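Alkylhydroperoxidase AhpD core: uncharacterized peroxidase-related protein (Ralstonia eutropha, PDB 2PRR) is an uncharacterised member of the carboxymuconolactone decarboxylase family with an AhpD-like core, and is probably an oxidoreductase related to peroxidases. Local coordinates at residues 88-93 with 181-187; 129-133 with 145-149. All coordinates share one frame; numbering follows the deposited sequence.

Contact 1 of 2, residues 88-93 with 181-187; sequences LYCVVA and MRPNDEF
The Tyr89 ring has the selenium of Met181, a selenomethionine, over one face. Met181 SE stands 3.8 Å from the centroid of the Tyr89 ring, 15° off the normal and displaced toward the rim, a Met-aromatic contact. At the ring edge lies the backbone carbonyl of Arg182, with Arg182 O 3.7 Å from Tyr89 CD2. Pro183 CA meets CD2 obliquely. Tyr89 CG is anti to the backbone N (chi1 177°), which carries the ring out alongside the 181-184 backbone.

The second flat group is Phe187. The helix backbone covers one of its faces: Ala93 CA lies 3.9 Å from the centroid of the Phe187 ring in a CH-pi contact. Ala93 CB reaches the CE2 side of the same ring. Phe37 meets Phe187 edge-to-face from elsewhere in the chain.

Pro183 packs on the helix beside Tyr89, against Leu88 and Val92. Its CB touches Val92 CG1 at 3.7 Å, and its CG lies 4.1 Å from Leu88 CG. The Asn184 amide is turned to the backbone of Val38 and Asn40.

The first turns of helix 88-102 are thus covered by the chain that follows helix 156-179. The CB of Cys90 points away from the 181-187 segment. Cys90 closes a Cys-X-X-C sequence at this helix start, as in the redox motif of AhpD, consistent with a similar role here.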
loop_
_atom_site.group_PDB
_atom_site.type_symbol
_atom_site.label_atom_id
_atom_site.label_comp_id
_atom_site.label_asym_id
_atom_site.label_seq_id
_atom_site.Cartn_x
_atom_site.Cartn_y
_atom_site.Cartn_z
ATOM N N LEU D 88 0.574 0.142 -20.951
ATOM C CA LEU D 88 -0.210 -0.327 -22.058
ATOM C C LEU D 88 0.641 -0.666 -23.299
ATOM O O LEU D 88 0.496 -1.754 -23.845
ATOM C CB LEU D 88 -1.296 0.703 -22.335
ATOM C CG LEU D 88 -2.224 0.567 -23.540
ATOM C CD1 LEU D 88 -2.846 -0.833 -23.690
ATOM C CD2 LEU D 88 -3.299 1.647 -23.391
ATOM N N TYR D 89 1.528 0.231 -23.742
ATOM C CA TYR D 89 2.364 -0.073 -24.954
ATOM C C TYR D 89 3.147 -1.365 -24.769
ATOM O O TYR D 89 3.064 -2.272 -25.587
ATOM C CB TYR D 89 3.345 1.070 -25.364
ATOM C CG TYR D 89 4.244 0.680 -26.586
ATOM C CD1 TYR D 89 5.425 -0.041 -26.423
ATOM C CD2 TYR D 89 3.876 1.010 -27.871
ATOM C CE1 TYR D 89 6.229 -0.445 -27.545
ATOM C CE2 TYR D 89 4.695 0.623 -29.012
ATOM C CZ TYR D 89 5.852 -0.103 -28.809
ATOM O OH TYR D 89 6.647 -0.477 -29.894
ATOM N N CYS D 90 3.890 -1.456 -23.674
ATOM C CA CYS D 90 4.776 -2.591 -23.437
ATOM C C CYS D 90 4.119 -3.937 -23.233
ATOM O O CYS D 90 4.595 -4.958 -23.739
ATOM C CB CYS D 90 5.704 -2.286 -22.257
ATOM S SG CYS D 90 6.833 -0.946 -22.642
ATOM N N VAL D 91 3.070 -3.952 -22.429
ATOM C CA VAL D 91 2.330 -5.168 -22.203
ATOM C C VAL D 91 1.819 -5.739 -23.533
ATOM O O VAL D 91 1.932 -6.936 -23.794
ATOM C CB VAL D 91 1.117 -4.873 -21.302
ATOM C CG1 VAL D 91 0.119 -5.959 -21.392
ATOM C CG2 VAL D 91 1.536 -4.671 -19.862
ATOM N N VAL D 92 1.221 -4.862 -24.336
ATOM C CA VAL D 92 0.623 -5.234 -25.597
ATOM C C VAL D 92 1.675 -5.608 -26.658
ATOM O O VAL D 92 1.550 -6.622 -27.307
ATOM C CB VAL D 92 -0.342 -4.118 -26.105
ATOM C CG1 VAL D 92 -0.824 -4.399 -27.529
ATOM C CG2 VAL D 92 -1.561 -3.987 -25.132
ATOM N N ALA D 93 2.707 -4.792 -26.781
ATOM C CA ALA D 93 3.780 -5.000 -27.754
ATOM C C ALA D 93 4.574 -6.265 -27.455
ATOM O O ALA D 93 4.763 -7.096 -28.322
ATOM C CB ALA D 93 4.696 -3.785 -27.762
HETATM N N MSE D 181 2.488 6.631 -25.165
HETATM C CA MSE D 181 2.938 5.830 -26.292
HETATM C C MSE D 181 1.868 4.779 -26.598
HETATM O O MSE D 181 1.421 4.057 -25.701
HETATM C CB MSE D 181 4.290 5.219 -26.001
HETATM C CG MSE D 181 5.004 4.724 -27.278
HETATM SE SE MSE D 181 6.384 3.698 -26.713
HETATM C CE MSE D 181 7.427 5.096 -26.134
ATOM N N ARG D 182 1.433 4.735 -27.862
ATOM C CA ARG D 182 0.329 3.880 -28.292
ATOM C C ARG D 182 0.769 2.620 -29.034
ATOM O O ARG D 182 1.461 2.703 -30.069
ATOM C CB ARG D 182 -0.632 4.673 -29.187
ATOM C CG ARG D 182 -1.928 3.933 -29.496
ATOM C CD ARG D 182 -2.748 4.553 -30.638
ATOM N NE ARG D 182 -3.856 3.660 -31.005
ATOM C CZ ARG D 182 -5.050 3.639 -30.407
ATOM N NH1 ARG D 182 -5.369 4.490 -29.446
ATOM N NH2 ARG D 182 -5.956 2.762 -30.800
ATOM N N PRO D 183 0.337 1.451 -28.523
ATOM C CA PRO D 183 0.673 0.210 -29.194
ATOM C C PRO D 183 -0.003 0.103 -30.566
ATOM O O PRO D 183 -1.166 0.488 -30.734
ATOM C CB PRO D 183 0.177 -0.876 -28.241
ATOM C CG PRO D 183 -0.742 -0.175 -27.236
ATOM C CD PRO D 183 -0.475 1.258 -27.294
ATOM N N ASN D 184 0.745 -0.412 -31.532
ATOM C CA ASN D 184 0.246 -0.584 -32.880
ATOM C C ASN D 184 -0.854 -1.635 -32.913
ATOM O O ASN D 184 -0.882 -2.540 -32.087
ATOM C CB ASN D 184 1.374 -1.003 -33.840
ATOM C CG ASN D 184 2.573 -0.108 -33.760
ATOM O OD1 ASN D 184 3.314 -0.113 -32.760
ATOM N ND2 ASN D 184 2.813 0.637 -34.820
ATOM N N ASP D 185 -1.756 -1.500 -33.881
ATOM C CA ASP D 185 -2.895 -2.399 -34.032
ATOM C C ASP D 185 -2.469 -3.830 -34.269
ATOM O O ASP D 185 -3.125 -4.759 -33.828
ATOM C CB ASP D 185 -3.776 -1.958 -35.221
ATOM C CG ASP D 185 -4.587 -0.687 -34.947
ATOM O OD1 ASP D 185 -4.486 -0.091 -33.848
ATOM O OD2 ASP D 185 -5.337 -0.290 -35.866
ATOM N N GLU D 186 -1.367 -3.993 -34.975
ATOM C CA GLU D 186 -0.877 -5.300 -35.353
ATOM C C GLU D 186 -0.479 -6.157 -34.158
ATOM O O GLU D 186 -0.617 -7.378 -34.206
ATOM C CB GLU D 186 0.327 -5.188 -36.287
ATOM C CG GLU D 186 0.063 -4.532 -37.639
ATOM C CD GLU D 186 0.014 -3.020 -37.585
ATOM O OE1 GLU D 186 -0.072 -2.432 -36.475
ATOM O OE2 GLU D 186 0.049 -2.418 -38.664
ATOM N N PHE D 187 0.030 -5.536 -33.101
ATOM C CA PHE D 187 0.436 -6.295 -31.918
ATOM C C PHE D 187 -0.706 -7.032 -31.219
ATOM O O PHE D 187 -0.497 -8.144 -30.731
ATOM C CB PHE D 187 1.124 -5.396 -30.879
ATOM C CG PHE D 187 2.474 -4.884 -31.301
ATOM C CD1 PHE D 187 3.472 -5.766 -31.713
ATOM C CD2 PHE D 187 2.778 -3.536 -31.193
ATOM C CE1 PHE D 187 4.711 -5.312 -32.066
ATOM C CE2 PHE D 187 4.024 -3.070 -31.550
ATOM C CZ PHE D 187 4.996 -3.967 -32.001
#

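Contact 2 of 2, residues 129-133 with 145-149; sequences DFALK and DFEAL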
loop_
_atom_site.group_PDB
_atom_site.type_symbol
_atom_site.label_atom_id
_atom_site.label_comp_id
_atom_site.label_asym_id
_atom_site.label_seq_id
_atom_site.Cartn_x
_atom_site.Cartn_y
_atom_site.Cartn_z
ATOM N N ASP D 129 9.267 -14.264 -10.135
ATOM C CA ASP D 129 9.183 -13.817 -8.717
ATOM C C ASP D 129 10.309 -12.805 -8.456
ATOM O O ASP D 129 10.119 -11.788 -7.802
ATOM C CB ASP D 129 9.322 -14.972 -7.706
ATOM C CG ASP D 129 8.145 -15.951 -7.698
ATOM O OD1 ASP D 129 6.999 -15.583 -8.009
ATOM O OD2 ASP D 129 8.361 -17.128 -7.342
ATOM N N PHE D 130 11.488 -13.110 -8.984
ATOM C CA PHE D 130 12.666 -12.286 -8.805
ATOM C C PHE D 130 12.486 -10.968 -9.540
ATOM O O PHE D 130 12.615 -9.899 -8.946
ATOM C CB PHE D 130 13.918 -13.042 -9.306
ATOM C CG PHE D 130 15.201 -12.262 -9.138
ATOM C CD1 PHE D 130 15.670 -11.948 -7.870
ATOM C CD2 PHE D 130 15.938 -11.855 -10.247
ATOM C CE1 PHE D 130 16.821 -11.234 -7.714
ATOM C CE2 PHE D 130 17.096 -11.150 -10.097
ATOM C CZ PHE D 130 17.542 -10.831 -8.821
ATOM N N ALA D 131 12.199 -11.069 -10.835
ATOM C CA ALA D 131 11.877 -9.907 -11.660
ATOM C C ALA D 131 10.910 -8.952 -10.958
ATOM O O ALA D 131 11.112 -7.748 -10.966
ATOM C CB ALA D 131 11.261 -10.363 -12.943
ATOM N N LEU D 132 9.841 -9.487 -10.383
ATOM C CA LEU D 132 8.866 -8.641 -9.694
ATOM C C LEU D 132 9.428 -7.952 -8.481
ATOM O O LEU D 132 9.059 -6.809 -8.228
ATOM C CB LEU D 132 7.570 -9.391 -9.365
ATOM C CG LEU D 132 6.445 -9.291 -10.425
ATOM C CD1 LEU D 132 6.006 -7.850 -10.607
ATOM C CD2 LEU D 132 6.803 -9.870 -11.792
ATOM N N LYS D 133 10.350 -8.613 -7.773
ATOM C CA LYS D 133 11.026 -8.022 -6.604
ATOM C C LYS D 133 11.969 -6.870 -7.003
ATOM O O LYS D 133 12.039 -5.829 -6.333
ATOM C CB LYS D 133 11.823 -9.079 -5.834
ATOM C CG LYS D 133 12.253 -8.559 -4.461
ATOM C CD LYS D 133 12.999 -9.565 -3.616
ATOM C CE LYS D 133 13.016 -9.047 -2.129
ATOM N NZ LYS D 133 13.857 -9.859 -1.178
ATOM N N ASP D 145 17.443 -14.424 -2.367
ATOM C CA ASP D 145 16.756 -14.294 -3.661
ATOM C C ASP D 145 17.630 -14.917 -4.747
ATOM O O ASP D 145 17.114 -15.521 -5.688
ATOM C CB ASP D 145 16.420 -12.831 -3.989
ATOM C CG ASP D 145 15.512 -12.169 -2.923
ATOM O OD1 ASP D 145 14.560 -12.792 -2.403
ATOM O OD2 ASP D 145 15.757 -10.995 -2.606
ATOM N N PHE D 146 18.946 -14.775 -4.624
ATOM C CA PHE D 146 19.844 -15.385 -5.596
ATOM C C PHE D 146 19.855 -16.900 -5.403
ATOM O O PHE D 146 19.811 -17.625 -6.397
ATOM C CB PHE D 146 21.239 -14.769 -5.542
ATOM C CG PHE D 146 21.286 -13.332 -6.017
ATOM C CD1 PHE D 146 21.297 -13.038 -7.375
ATOM C CD2 PHE D 146 21.305 -12.275 -5.102
ATOM C CE1 PHE D 146 21.323 -11.711 -7.812
ATOM C CE2 PHE D 146 21.333 -10.951 -5.537
ATOM C CZ PHE D 146 21.342 -10.673 -6.894
ATOM N N GLU D 147 19.900 -17.367 -4.145
ATOM C CA GLU D 147 19.830 -18.815 -3.812
ATOM C C GLU D 147 18.612 -19.487 -4.427
ATOM O O GLU D 147 18.720 -20.558 -5.029
ATOM C CB GLU D 147 19.782 -19.063 -2.297
ATOM C CG GLU D 147 21.143 -18.958 -1.564
ATOM C CD GLU D 147 21.031 -18.945 -0.022
ATOM O OE1 GLU D 147 20.412 -19.879 0.539
ATOM O OE2 GLU D 147 21.585 -18.007 0.617
ATOM N N ALA D 148 17.458 -18.848 -4.285
ATOM C CA ALA D 148 16.214 -19.378 -4.831
ATOM C C ALA D 148 16.278 -19.604 -6.326
ATOM O O ALA D 148 15.763 -20.590 -6.820
ATOM C CB ALA D 148 15.056 -18.460 -4.500
ATOM N N LEU D 149 16.884 -18.681 -7.055
ATOM C CA LEU D 149 17.030 -18.846 -8.493
ATOM C C LEU D 149 17.979 -19.991 -8.834
ATOM O O LEU D 149 17.770 -20.725 -9.816
ATOM C CB LEU D 149 17.538 -17.546 -9.116
ATOM C CG LEU D 149 16.526 -16.407 -9.196
ATOM C CD1 LEU D 149 17.217 -15.098 -9.527
ATOM C CD2 LEU D 149 15.413 -16.754 -10.221
#
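Phe130 and Lys133 reach from helix 122-137 toward helix 143-151. The segments 129-133 and 145-149 run nearly antiparallel, their axes 157° apart in direction and 10.9 Å apart at closest approach, so side chains span the gap.

The Phe130 ring meets three residues of the other helix. Its chi1 of -179° swings the ring away from its own backbone N and under Leu149. Leu149 comes over one face of the ring, crossing it at about a right angle. Leu149 CD1 is 3.7 Å from the centroid of the Phe130 ring, a CH-pi contact offset toward the rim at CG. Asp145 CB approaches the edge, 4.1 Å from Phe130 CD1. Phe146 meets the far end, with its CE1 4.0 Å from Phe130 CZ. The two ring planes are inclined by 58°, neither stacked nor edge-to-face. Ile162 of helix 156-179 also packs on Phe130.

Lys133 lies one helical turn along from Phe130. Its chain is fully extended, which brings the ammonium across to the Asp145 carboxylate. Lys133 NZ donates to Asp145 OD2 at 2.6 Å, and OD2 receives it on its syn lone pair, the side of OD1. The aliphatic part of the lysine is close too, with Lys133 CD 3.3 Å from Asp145 OD2.

Both charged ends have a second partner. Lys133 NZ also bonds the carbonyl of Glu140, and Asp145 OD2 receives the backbone N-H of Asn142, just before the helix. That last bond is consistent with one half of a capping box. Through its two bonds, Lys133 ties helix 122-137 to both the connecting turn and the start of helix 143-151. The close pairing of opposite charges probably favours the charged forms of both groups, while the contacts made by the Phe130 ring are carbon on carbon.

In the fold
The centre of contact 1 is about 10 Å from the centre of the chain, that of contact 2 about 19 Å, on the opposite side. Their nearest atoms are about 11 Å apart and do not touch. Contact 1 joins residues distant in sequence; contact 2 joins consecutive helices linked by a short turn. Helix 156-179 packs against both. Both contacts are mostly buried, but contact 2 carries a partly exposed ion pair, Lys133 and Asp145. Contact 1 is held by aromatic, selenium and proline packing, while contact 2 adds the salt bridge. Each also borders another subunit: Arg182 pairs with Asp119 of the second, and Phe146 with Arg11 of the third.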